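PDB 3HCW: maltose operon transcriptional repressor from Staphylococcus aureus subsp. aureus Mu50, which probably represses transcription of the maltose operon, its C-terminal fragment having the periplasmic-binding-protein-like fold with which LacI-type repressors sense small effector molecules. Local coordinates for residues H184-L187 against K193-I196; M202-I207 against V222-F227; R186-N191 against N215-K220; Q165-S170 against L177-N182. One frame throughout, in Å; residues are numbered along the deposited sequence. Where two conformers were deposited one is given.

Interaction 1 of 4, residues H184-L187 against K193-I196; sequences HTRL and KQAI
Gln194 at the start of strand 194-198 reaches up to the last turn of helix 173-187 and lays its carboxamide against Arg186 and Leu187. NE2 of Gln194 lies 3.5 Å from CG of Arg186, an approach to the aliphatic root of that side chain, while the guanidinium goes on past it with its plane turned 75° from the amide. On the other side of the group, CD2 of Leu187 comes within 4.0 Å of OE1 of Gln194, the two side chains crossing at about a right angle. OE1 of Gln194 also lies 3.1 Å from the carbonyl O of Arg186; both are acceptors, so this closeness brings no bond, is probably mildly unfavourable, and leaves the contact to van der Waals packing. A bend in the Gln194 chain at its second torsion (chi2 148°) turns the amide across the helix end. What fixes the amide comes from the next shell: NE2 of Gln194 is hydrogen-bonded to OE1 of Glu133, on the neighbouring strand 133-139. Leu187 continues inward onto Ile135 and Val222, and the backbone of Gln194 pairs with Met223 of strand 222-227. Five residues of loop separate the two segments, so the contact closes the loop from a helix to the next parallel strand in a Rossmann-like alpha/beta sandwich, as expected of a periplasmic-binding-protein-like domain.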
loop_
_atom_site.group_PDB
_atom_site.type_symbol
_atom_site.label_atom_id
_atom_site.label_comp_id
_atom_site.label_asym_id
_atom_site.label_seq_id
_atom_site.Cartn_x
_atom_site.Cartn_y
_atom_site.Cartn_z
ATOM N N HIS A 184 6.253 7.982 28.037
ATOM C CA HIS A 184 7.558 8.495 27.618
ATOM C C HIS A 184 8.690 8.275 28.633
ATOM O O HIS A 184 9.753 7.769 28.261
ATOM C CB HIS A 184 7.413 9.973 27.235
ATOM C CG HIS A 184 8.647 10.587 26.654
ATOM N ND1 HIS A 184 8.931 11.928 26.783
ATOM C CD2 HIS A 184 9.670 10.052 25.946
ATOM C CE1 HIS A 184 10.071 12.195 26.176
ATOM N NE2 HIS A 184 10.538 11.074 25.659
ATOM N N THR A 185 8.441 8.628 29.899
ATOM C CA THR A 185 9.423 8.467 30.974
ATOM C C THR A 185 9.802 7.005 31.233
ATOM O O THR A 185 10.981 6.700 31.394
ATOM C CB THR A 185 8.971 9.163 32.301
ATOM O OG1 THR A 185 8.585 10.516 32.031
ATOM C CG2 THR A 185 10.105 9.175 33.330
ATOM N N ARG A 186 8.816 6.109 31.256
ATOM C CA ARG A 186 9.104 4.682 31.440
ATOM C C ARG A 186 9.774 4.079 30.197
ATOM O O ARG A 186 10.693 3.259 30.309
ATOM C CB ARG A 186 7.846 3.900 31.835
ATOM C CG ARG A 186 8.151 2.512 32.417
ATOM C CD ARG A 186 7.140 2.112 33.477
ATOM N NE ARG A 186 7.469 0.848 34.143
ATOM C CZ ARG A 186 8.289 0.725 35.184
ATOM N NH1 ARG A 186 8.500 -0.476 35.708
ATOM N NH2 ARG A 186 8.902 1.789 35.704
ATOM N N LEU A 187 9.333 4.529 29.021
ATOM C CA LEU A 187 9.899 4.103 27.745
ATOM C C LEU A 187 11.365 4.514 27.592
ATOM O O LEU A 187 12.089 3.948 26.775
ATOM C CB LEU A 187 9.063 4.630 26.562
ATOM C CG LEU A 187 7.638 4.067 26.381
ATOM C CD1 LEU A 187 6.969 4.620 25.134
ATOM C CD2 LEU A 187 7.570 2.545 26.349
ATOM N N LYS A 193 13.144 -3.095 30.400
ATOM C CA LYS A 193 13.158 -3.555 29.019
ATOM C C LYS A 193 11.718 -3.711 28.505
ATOM O O LYS A 193 10.943 -4.523 29.030
ATOM C CB LYS A 193 13.981 -4.848 28.889
ATOM C CG LYS A 193 15.355 -4.774 29.588
ATOM C CD LYS A 193 16.404 -5.700 28.971
ATOM C CE LYS A 193 16.322 -7.125 29.507
ATOM N NZ LYS A 193 16.678 -7.218 30.952
ATOM N N GLN A 194 11.351 -2.909 27.505
ATOM C CA GLN A 194 9.973 -2.929 26.987
ATOM C C GLN A 194 9.823 -3.315 25.520
ATOM O O GLN A 194 10.750 -3.179 24.726
ATOM C CB GLN A 194 9.274 -1.599 27.251
ATOM C CG GLN A 194 8.639 -1.516 28.622
ATOM C CD GLN A 194 8.648 -0.116 29.184
ATOM O OE1 GLN A 194 9.659 0.586 29.122
ATOM N NE2 GLN A 194 7.521 0.297 29.757
ATOM N N ALA A 195 8.637 -3.809 25.191
ATOM C CA ALA A 195 8.252 -4.126 23.825
ATOM C C ALA A 195 6.847 -3.606 23.549
ATOM O O ALA A 195 5.945 -3.714 24.402
ATOM C CB ALA A 195 8.324 -5.635 23.567
ATOM N N ILE A 196 6.677 -3.026 22.365
ATOM C CA ILE A 196 5.370 -2.580 21.901
ATOM C C ILE A 196 4.922 -3.460 20.747
ATOM O O ILE A 196 5.626 -3.577 19.731
ATOM C CB ILE A 196 5.382 -1.098 21.453
ATOM C CG1 ILE A 196 5.683 -0.181 22.638
ATOM C CG2 ILE A 196 4.046 -0.725 20.784
ATOM C CD1 ILE A 196 6.138 1.219 22.243
#

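Interaction 2 of 4, residues M202-I207 against V222-F227; sequences MLHLAI and VMTATF
His204, on helix 201-213, carries this contact with its imidazole, which lies along strand 222-227 and meets three consecutive residues, Thr224 to Thr226. The ring packing comes first. CB of Thr226 sits over one face of the imidazole in a CH-pi contact, 3.8 Å from the centroid of the His204 ring and 20° off its normal, displaced toward the rim. CG2 of Thr226 lies on the same side of the ring, 3.7 Å from CD2 of His204. Thr224 instead comes at the ring edge, its CB 3.7 Å from CE1 of His204. The imidazole is carried to the strand by a first torsion that sets CG trans to the backbone N (chi1 -163°). The carbonyl O of Ala225 also comes 3.3 Å from CE1 of His204, obliquely to the ring, with no hydrogen bond between the two segments. The true hydrogen bonds run to neighbours. NE2 of His204 and OG1 of Thr224 both bond to OE1 of Gln240, while ND1 of His204 bonds to OG of Ser198 and OG1 of Thr226 to the carbonyl O of the same serine. Both ring nitrogens are thus engaged, which should fix the rotation of this buried ring. The axes of segments 202-207 and 222-227 approach to 8.5 Å at 157°, nearly antiparallel. This is the helix-on-strand packing of a beta-alpha-beta crossover, here strand 194-198, helix 201-213 and strand 222-227.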
loop_
_atom_site.group_PDB
_atom_site.type_symbol
_atom_site.label_atom_id
_atom_site.label_comp_id
_atom_site.label_asym_id
_atom_site.label_seq_id
_atom_site.Cartn_x
_atom_site.Cartn_y
_atom_site.Cartn_z
ATOM N N MET A 202 -0.475 -1.203 9.507
ATOM C CA MET A 202 -0.908 0.161 9.167
ATOM C C MET A 202 -1.005 1.037 10.415
ATOM O O MET A 202 -0.501 2.162 10.428
ATOM C CB MET A 202 -2.235 0.132 8.386
ATOM C CG MET A 202 -2.478 1.353 7.486
ATOM S SD MET A 202 -1.106 1.828 6.383
ATOM C CE MET A 202 -0.889 0.331 5.431
ATOM N N LEU A 203 -1.601 0.496 11.478
ATOM C CA LEU A 203 -1.576 1.153 12.789
ATOM C C LEU A 203 -0.138 1.269 13.348
ATOM O O LEU A 203 0.251 2.312 13.855
ATOM C CB LEU A 203 -2.485 0.406 13.775
ATOM C CG LEU A 203 -2.520 0.866 15.236
ATOM C CD1 LEU A 203 -3.049 2.287 15.303
ATOM C CD2 LEU A 203 -3.372 -0.092 16.086
ATOM N N HIS A 204 0.643 0.199 13.231
ATOM C CA HIS A 204 2.045 0.186 13.683
ATOM C C HIS A 204 2.901 1.296 13.082
ATOM O O HIS A 204 3.748 1.851 13.771
ATOM C CB HIS A 204 2.684 -1.161 13.358
ATOM C CG HIS A 204 3.952 -1.439 14.103
ATOM N ND1 HIS A 204 3.985 -1.669 15.459
ATOM C CD2 HIS A 204 5.228 -1.590 13.666
ATOM C CE1 HIS A 204 5.224 -1.928 15.834
ATOM N NE2 HIS A 204 6.000 -1.878 14.763
ATOM N N LEU A 205 2.677 1.618 11.808
ATOM C CA LEU A 205 3.447 2.671 11.149
ATOM C C LEU A 205 3.183 4.055 11.750
ATOM O O LEU A 205 4.087 4.881 11.803
ATOM C CB LEU A 205 3.191 2.692 9.653
ATOM C CG LEU A 205 3.704 1.536 8.777
ATOM C CD1 LEU A 205 3.192 1.736 7.359
ATOM C CD2 LEU A 205 5.221 1.411 8.776
ATOM N N ALA A 206 1.950 4.295 12.199
ATOM C CA ALA A 206 1.606 5.534 12.896
ATOM C C ALA A 206 2.317 5.579 14.247
ATOM O O ALA A 206 2.796 6.631 14.650
ATOM C CB ALA A 206 0.093 5.652 13.085
ATOM N N ILE A 207 2.367 4.433 14.934
ATOM C CA ILE A 207 3.081 4.312 16.206
ATOM C C ILE A 207 4.572 4.677 16.052
ATOM O O ILE A 207 5.089 5.466 16.832
ATOM C CB ILE A 207 2.968 2.879 16.837
ATOM C CG1 ILE A 207 1.528 2.329 16.834
ATOM C CG2 ILE A 207 3.564 2.854 18.251
ATOM C CD1 ILE A 207 0.527 3.075 17.711
ATOM N N VAL A 222 12.963 0.745 23.220
ATOM C CA VAL A 222 11.905 -0.265 23.177
ATOM C C VAL A 222 12.011 -1.117 21.926
ATOM O O VAL A 222 12.454 -0.656 20.878
ATOM C CB VAL A 222 10.454 0.334 23.233
ATOM C CG1 VAL A 222 10.157 0.919 24.582
ATOM C CG2 VAL A 222 10.210 1.350 22.109
ATOM N N MET A 223 11.605 -2.375 22.047
ATOM C CA MET A 223 11.514 -3.279 20.910
ATOM C C MET A 223 10.088 -3.205 20.340
ATOM O O MET A 223 9.110 -2.969 21.069
ATOM C CB MET A 223 11.860 -4.722 21.323
ATOM C CG MET A 223 13.363 -5.009 21.675
ATOM S SD MET A 223 13.718 -6.769 22.063
ATOM C CE MET A 223 12.203 -7.291 22.823
ATOM N N THR A 224 9.958 -3.379 19.032
ATOM C CA THR A 224 8.639 -3.280 18.404
ATOM C C THR A 224 8.411 -4.429 17.452
ATOM O O THR A 224 9.368 -4.994 16.903
ATOM C CB THR A 224 8.395 -1.915 17.672
ATOM O OG1 THR A 224 9.342 -1.743 16.619
ATOM C CG2 THR A 224 8.507 -0.732 18.641
ATOM N N ALA A 225 7.139 -4.781 17.291
ATOM C CA ALA A 225 6.704 -5.835 16.399
ATOM C C ALA A 225 5.213 -5.669 16.086
ATOM O O ALA A 225 4.497 -4.971 16.807
ATOM C CB ALA A 225 6.975 -7.204 17.026
ATOM N N THR A 226 4.755 -6.316 15.017
ATOM C CA THR A 226 3.366 -6.215 14.584
ATOM C C THR A 226 2.900 -7.424 13.769
ATOM O O THR A 226 3.597 -8.433 13.708
ATOM C CB THR A 226 3.120 -4.903 13.792
ATOM O OG1 THR A 226 1.722 -4.774 13.488
ATOM C CG2 THR A 226 3.952 -4.858 12.523
ATOM N N PHE A 227 1.717 -7.313 13.157
ATOM C CA PHE A 227 1.152 -8.362 12.312
ATOM C C PHE A 227 0.971 -7.884 10.881
ATOM O O PHE A 227 0.878 -6.681 10.639
ATOM C CB PHE A 227 -0.202 -8.832 12.850
ATOM C CG PHE A 227 -0.142 -9.411 14.229
ATOM C CD1 PHE A 227 -0.117 -10.793 14.419
ATOM C CD2 PHE A 227 -0.135 -8.574 15.344
ATOM C CE1 PHE A 227 -0.079 -11.314 15.706
ATOM C CE2 PHE A 227 -0.108 -9.083 16.619
ATOM C CZ PHE A 227 -0.078 -10.442 16.803
#

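Interaction 3 of 4, residues R186-N191 against N215-K220; sequences RLKDPN and NIEIPK
Lys188 reaches over to residues 215-217, and its stronger partner there is Asp221, the residue after Lys220, whose OD2 forms a salt bridge with NZ of Lys188 and also accepts from the backbone N of Glu217. In the conformer given, NZ of Lys188 also donates a weak hydrogen bond, 3.2 Å long, to the carbonyl O of Asn215 and stands in a long salt bridge, 4.0 Å, with OE2 of Glu217. A second conformer was deposited, so this arm is not uniquely placed and its bonds are doubtful. The carboxylates of Asp221 and Glu217 would probably stabilise the positive charge. Bends at the second and fourth torsions of Lys188 (chi2 84°, chi4 78°) curl this copy round to the carbonyl. That carbonyl belongs to the residue at which helix 201-213 ends in a Schellman motif, with Asn215 at positive phi. Across from it, helix 173-187 has also just ended, and the contact joins the exits of two helices at one end of the alpha/beta sandwich. The loop after helix 173-187 holds an Asx turn: the backbone N of Asn191 donates to the anti lone pair of Asp189 OD2, 3.0 Å away. Beneath the charged group lies the apolar layer: CD1 of Leu187 meets CD1 of Ile216 at 3.7 Å. Both side chains continue onto Val222, while the backbone N of Ile218 is hydrogen-bonded to OH of Tyr212 of the second subunit, on which Glu217 packs.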
loop_
_atom_site.group_PDB
_atom_site.type_symbol
_atom_site.label_atom_id
_atom_site.label_comp_id
_atom_site.label_asym_id
_atom_site.label_seq_id
_atom_site.Cartn_x
_atom_site.Cartn_y
_atom_site.Cartn_z
ATOM N N ARG A 186 8.816 6.109 31.256
ATOM C CA ARG A 186 9.104 4.682 31.440
ATOM C C ARG A 186 9.774 4.079 30.197
ATOM O O ARG A 186 10.693 3.259 30.309
ATOM C CB ARG A 186 7.846 3.900 31.835
ATOM C CG ARG A 186 8.151 2.512 32.417
ATOM C CD ARG A 186 7.140 2.112 33.477
ATOM N NE ARG A 186 7.469 0.848 34.143
ATOM C CZ ARG A 186 8.289 0.725 35.184
ATOM N NH1 ARG A 186 8.500 -0.476 35.708
ATOM N NH2 ARG A 186 8.902 1.789 35.704
ATOM N N LEU A 187 9.333 4.529 29.021
ATOM C CA LEU A 187 9.899 4.103 27.745
ATOM C C LEU A 187 11.365 4.514 27.592
ATOM O O LEU A 187 12.089 3.948 26.775
ATOM C CB LEU A 187 9.063 4.630 26.562
ATOM C CG LEU A 187 7.638 4.067 26.381
ATOM C CD1 LEU A 187 6.969 4.620 25.134
ATOM C CD2 LEU A 187 7.570 2.545 26.349
ATOM N N LYS A 188 11.796 5.482 28.401
ATOM C CA LYS A 188 13.162 5.992 28.380
ATOM C C LYS A 188 14.001 5.466 29.554
ATOM O O LYS A 188 15.193 5.757 29.654
ATOM C CB LYS A 188 13.140 7.523 28.389
ATOM C CG LYS A 188 14.101 8.171 27.409
ATOM C CD LYS A 188 13.493 8.270 26.015
ATOM C CE LYS A 188 14.350 9.138 25.104
ATOM N NZ LYS A 188 15.549 8.422 24.587
ATOM N N ASP A 189 13.369 4.706 30.445
ATOM C CA ASP A 189 14.067 4.106 31.577
ATOM C C ASP A 189 14.929 2.926 31.115
ATOM O O ASP A 189 14.401 1.940 30.598
ATOM C CB ASP A 189 13.078 3.648 32.651
ATOM C CG ASP A 189 13.735 3.471 34.016
ATOM O OD1 ASP A 189 13.249 4.085 34.986
ATOM O OD2 ASP A 189 14.733 2.727 34.128
ATOM N N PRO A 190 16.258 3.021 31.314
ATOM C CA PRO A 190 17.213 2.002 30.864
ATOM C C PRO A 190 17.159 0.702 31.665
ATOM O O PRO A 190 17.574 -0.344 31.162
ATOM C CB PRO A 190 18.573 2.681 31.061
ATOM C CG PRO A 190 18.280 4.129 31.326
ATOM C CD PRO A 190 16.944 4.138 31.982
ATOM N N ASN A 191 16.652 0.773 32.893
ATOM C CA ASN A 191 16.454 -0.410 33.737
ATOM C C ASN A 191 15.245 -1.277 33.367
ATOM O O ASN A 191 15.166 -2.434 33.787
ATOM C CB ASN A 191 16.357 -0.008 35.220
ATOM C CG ASN A 191 17.563 -0.454 36.036
ATOM O OD1 ASN A 191 18.055 -1.576 35.888
ATOM N ND2 ASN A 191 18.031 0.421 36.918
ATOM N N ASN A 215 11.625 10.772 20.133
ATOM C CA ASN A 215 12.986 10.246 20.219
ATOM C C ASN A 215 13.106 8.971 21.050
ATOM O O ASN A 215 14.098 8.761 21.738
ATOM C CB ASN A 215 13.976 11.320 20.694
ATOM C CG ASN A 215 15.415 11.018 20.285
ATOM O OD1 ASN A 215 16.348 11.250 21.057
ATOM N ND2 ASN A 215 15.599 10.489 19.074
ATOM N N ILE A 216 12.081 8.128 20.968
ATOM C CA ILE A 216 12.076 6.818 21.614
ATOM C C ILE A 216 12.619 5.801 20.600
ATOM O O ILE A 216 11.903 5.374 19.687
ATOM C CB ILE A 216 10.660 6.442 22.085
ATOM C CG1 ILE A 216 10.112 7.515 23.029
ATOM C CG2 ILE A 216 10.671 5.085 22.764
ATOM C CD1 ILE A 216 8.640 7.374 23.344
ATOM N N GLU A 217 13.897 5.449 20.751
ATOM C CA GLU A 217 14.617 4.705 19.711
ATOM C C GLU A 217 14.520 3.189 19.813
ATOM O O GLU A 217 14.483 2.618 20.894
ATOM C CB GLU A 217 16.068 5.187 19.560
ATOM C CG GLU A 217 16.956 5.092 20.784
ATOM C CD GLU A 217 17.963 6.242 20.873
ATOM O OE1 GLU A 217 18.636 6.538 19.858
ATOM O OE2 GLU A 217 18.077 6.850 21.964
ATOM N N ILE A 218 14.483 2.556 18.649
ATOM C CA ILE A 218 14.145 1.150 18.502
ATOM C C ILE A 218 15.316 0.478 17.813
ATOM O O ILE A 218 15.804 0.998 16.813
ATOM C CB ILE A 218 12.879 0.994 17.621
ATOM C CG1 ILE A 218 11.762 1.908 18.124
ATOM C CG2 ILE A 218 12.407 -0.469 17.553
ATOM C CD1 ILE A 218 10.618 2.108 17.144
ATOM N N PRO A 219 15.790 -0.669 18.343
ATOM C CA PRO A 219 15.364 -1.401 19.549
ATOM C C PRO A 219 15.893 -0.902 20.902
ATOM O O PRO A 219 15.460 -1.427 21.939
ATOM C CB PRO A 219 15.912 -2.807 19.291
ATOM C CG PRO A 219 17.173 -2.549 18.544
ATOM C CD PRO A 219 16.859 -1.397 17.625
ATOM N N LYS A 220 16.805 0.077 20.897
ATOM C CA LYS A 220 17.464 0.573 22.131
ATOM C C LYS A 220 16.544 0.933 23.326
ATOM O O LYS A 220 16.733 0.433 24.440
ATOM C CB LYS A 220 18.385 1.750 21.823
ATOM C CG LYS A 220 19.181 2.227 23.032
ATOM C CD LYS A 220 19.842 3.563 22.780
ATOM C CE LYS A 220 20.692 3.975 23.978
ATOM N NZ LYS A 220 21.334 5.299 23.774
#

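Interaction 4 of 4, residues Q165-S170 against L177-N182; sequences QIIETS and LNYMQN
Strand 163-169, at one margin of the chain's sheet, turns back into helix 173-187, and this contact is the beta-alpha packing just after that turn, with the axes of strand 165-169 and helix 177-182 at 156°. Tyr179 supplies most of the surface on the helix. CG2 of Ile167 stands over the centre of its ring, 4.0 Å from the centroid of Tyr179 and 11° off the normal, a well-aligned CH-pi contact. It is put there by the first torsion of Ile167 (chi1 -64°), which sets this methyl opposite the backbone N. Thr169, two residues on, lies at the ring edge instead, with OG1 3.7 Å from CE2 of Tyr179. That hydroxyl gives its hydrogen to the carbonyl O of Ser170 at 2.8 Å. On the next residue of the helix, CE of Met180 touches CD1 of Ile167 at 4.1 Å, the methionine chain bending twice to get there. The phenol OH comes near the strand backbone: OH of Tyr179 is 3.5 Å from the carbonyl O of Glu168. The same OH of Tyr179 is hydrogen-bonded to a water at 3.2 Å. That water accepts a weak bond from the N of Ser170, a weak bridge from Tyr179 to the backbone of Ser170. Between the segments the chemistry is mainly apolar, which implies that dispersion over its face holds the Tyr179 ring while its OH stays near polar groups and takes part in the water bridge.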
loop_
_atom_site.group_PDB
_atom_site.type_symbol
_atom_site.label_atom_id
_atom_site.label_comp_id
_atom_site.label_asym_id
_atom_site.label_seq_id
_atom_site.Cartn_x
_atom_site.Cartn_y
_atom_site.Cartn_z
ATOM N N GLN A 165 0.128 -4.162 29.540
ATOM C CA GLN A 165 -1.048 -3.325 29.384
ATOM C C GLN A 165 -1.609 -3.389 27.951
ATOM O O GLN A 165 -0.886 -3.706 27.007
ATOM C CB GLN A 165 -0.716 -1.890 29.783
ATOM C CG GLN A 165 0.291 -1.207 28.886
ATOM C CD GLN A 165 0.502 0.241 29.236
ATOM O OE1 GLN A 165 1.589 0.631 29.667
ATOM N NE2 GLN A 165 -0.532 1.056 29.053
ATOM N N ILE A 166 -2.906 -3.110 27.810
ATOM C CA ILE A 166 -3.582 -3.027 26.507
ATOM C C ILE A 166 -3.988 -1.569 26.310
ATOM O O ILE A 166 -4.546 -0.939 27.218
ATOM C CB ILE A 166 -4.871 -3.937 26.428
ATOM C CG1 ILE A 166 -4.619 -5.384 26.904
ATOM C CG2 ILE A 166 -5.494 -3.923 25.025
ATOM C CD1 ILE A 166 -3.617 -6.193 26.067
ATOM N N ILE A 167 -3.679 -1.025 25.140
ATOM C CA ILE A 167 -4.105 0.319 24.771
ATOM C C ILE A 167 -4.967 0.206 23.523
ATOM O O ILE A 167 -4.539 -0.364 22.516
ATOM C CB ILE A 167 -2.909 1.261 24.477
ATOM C CG1 ILE A 167 -2.054 1.470 25.732
ATOM C CG2 ILE A 167 -3.391 2.607 23.886
ATOM C CD1 ILE A 167 -0.731 2.171 25.466
ATOM N N GLU A 168 -6.186 0.728 23.607
ATOM C CA GLU A 168 -7.061 0.830 22.455
ATOM C C GLU A 168 -7.055 2.275 21.973
ATOM O O GLU A 168 -7.267 3.207 22.749
ATOM C CB GLU A 168 -8.471 0.395 22.818
ATOM C CG GLU A 168 -9.323 0.021 21.629
ATOM C CD GLU A 168 -10.761 -0.226 22.026
ATOM O OE1 GLU A 168 -11.412 0.718 22.525
ATOM O OE2 GLU A 168 -11.241 -1.364 21.833
ATOM N N THR A 169 -6.801 2.462 20.688
ATOM C CA THR A 169 -6.618 3.800 20.161
ATOM C C THR A 169 -7.187 3.920 18.766
ATOM O O THR A 169 -7.340 2.915 18.066
ATOM C CB THR A 169 -5.118 4.203 20.170
ATOM O OG1 THR A 169 -4.960 5.531 19.650
ATOM C CG2 THR A 169 -4.289 3.228 19.346
ATOM N N SER A 170 -7.530 5.147 18.374
ATOM C CA SER A 170 -7.795 5.446 16.970
ATOM C C SER A 170 -6.455 5.750 16.296
ATOM O O SER A 170 -5.473 6.054 16.975
ATOM C CB SER A 170 -8.709 6.659 16.858
ATOM O OG SER A 170 -8.095 7.787 17.462
ATOM N N LEU A 177 -0.084 10.164 19.998
ATOM C CA LEU A 177 0.882 11.030 20.679
ATOM C C LEU A 177 0.606 11.164 22.167
ATOM O O LEU A 177 1.531 11.054 22.970
ATOM C CB LEU A 177 0.962 12.426 20.024
ATOM C CG LEU A 177 1.873 13.512 20.635
ATOM C CD1 LEU A 177 3.354 13.078 20.775
ATOM C CD2 LEU A 177 1.773 14.823 19.846
ATOM N N ASN A 178 -0.659 11.372 22.531
ATOM C CA ASN A 178 -1.035 11.514 23.937
ATOM C C ASN A 178 -0.765 10.239 24.736
ATOM O O ASN A 178 -0.249 10.302 25.852
ATOM C CB ASN A 178 -2.502 11.932 24.069
ATOM C CG ASN A 178 -2.980 11.925 25.507
ATOM O OD1 ASN A 178 -2.600 12.787 26.302
ATOM N ND2 ASN A 178 -3.803 10.942 25.856
ATOM N N TYR A 179 -1.108 9.091 24.150
ATOM C CA TYR A 179 -0.841 7.796 24.771
ATOM C C TYR A 179 0.657 7.524 24.951
ATOM O O TYR A 179 1.059 7.012 25.986
ATOM C CB TYR A 179 -1.492 6.651 23.983
ATOM C CG TYR A 179 -2.986 6.537 24.157
ATOM C CD1 TYR A 179 -3.560 6.414 25.426
ATOM C CD2 TYR A 179 -3.830 6.534 23.054
ATOM C CE1 TYR A 179 -4.939 6.313 25.584
ATOM C CE2 TYR A 179 -5.209 6.422 23.201
ATOM C CZ TYR A 179 -5.756 6.317 24.464
ATOM O OH TYR A 179 -7.123 6.211 24.600
ATOM N N MET A 180 1.473 7.867 23.953
ATOM C CA MET A 180 2.913 7.636 24.059
ATOM C C MET A 180 3.603 8.666 24.946
ATOM O O MET A 180 4.603 8.344 25.573
ATOM C CB MET A 180 3.601 7.537 22.681
ATOM C CG MET A 180 3.210 6.326 21.799
ATOM S SD MET A 180 3.515 4.699 22.521
ATOM C CE MET A 180 1.875 4.252 23.106
ATOM N N GLN A 181 3.068 9.892 25.003
ATOM C CA GLN A 181 3.536 10.917 25.961
ATOM C C GLN A 181 3.433 10.440 27.404
ATOM O O GLN A 181 4.377 10.605 28.186
ATOM C CB GLN A 181 2.764 12.230 25.806
ATOM C CG GLN A 181 3.370 13.192 24.800
ATOM C CD GLN A 181 2.450 14.353 24.445
ATOM O OE1 GLN A 181 1.288 14.412 24.880
ATOM N NE2 GLN A 181 2.971 15.291 23.648
ATOM N N ASN A 182 2.291 9.837 27.741
ATOM C CA ASN A 182 2.080 9.190 29.041
ATOM C C ASN A 182 3.116 8.138 29.430
ATOM O O ASN A 182 3.389 7.950 30.616
ATOM C CB ASN A 182 0.702 8.540 29.077
ATOM C CG ASN A 182 -0.334 9.421 29.714
ATOM O OD1 ASN A 182 -0.658 9.250 30.886
ATOM N ND2 ASN A 182 -0.854 10.382 28.956
HETATM O O HOH W 1 -8.229 6.300 21.577
#

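In the fold
Followed from the N terminus, interaction 4 comes first: it closes the short turn from strand 163-169 into helix 173-187. That helix ends in interaction 1, which closes the loop to strand 194-198, so the two contacts lie in series. Interaction 3 starts from the same helix end, at Arg186 and Leu187, but spans strand 194-198 and helix 201-213 to reach the loop 215-220. Interaction 2 closes the longer loop from helix 201-213 to strand 222-227, and its segments alternate with those of interaction 3, so these two cross. Leu187 meets the given conformer of Val222 where interactions 1, 2 and 3 converge. Interactions 1, 2 and 4 reach one sheet; interactions 2 and 3 border the second subunit.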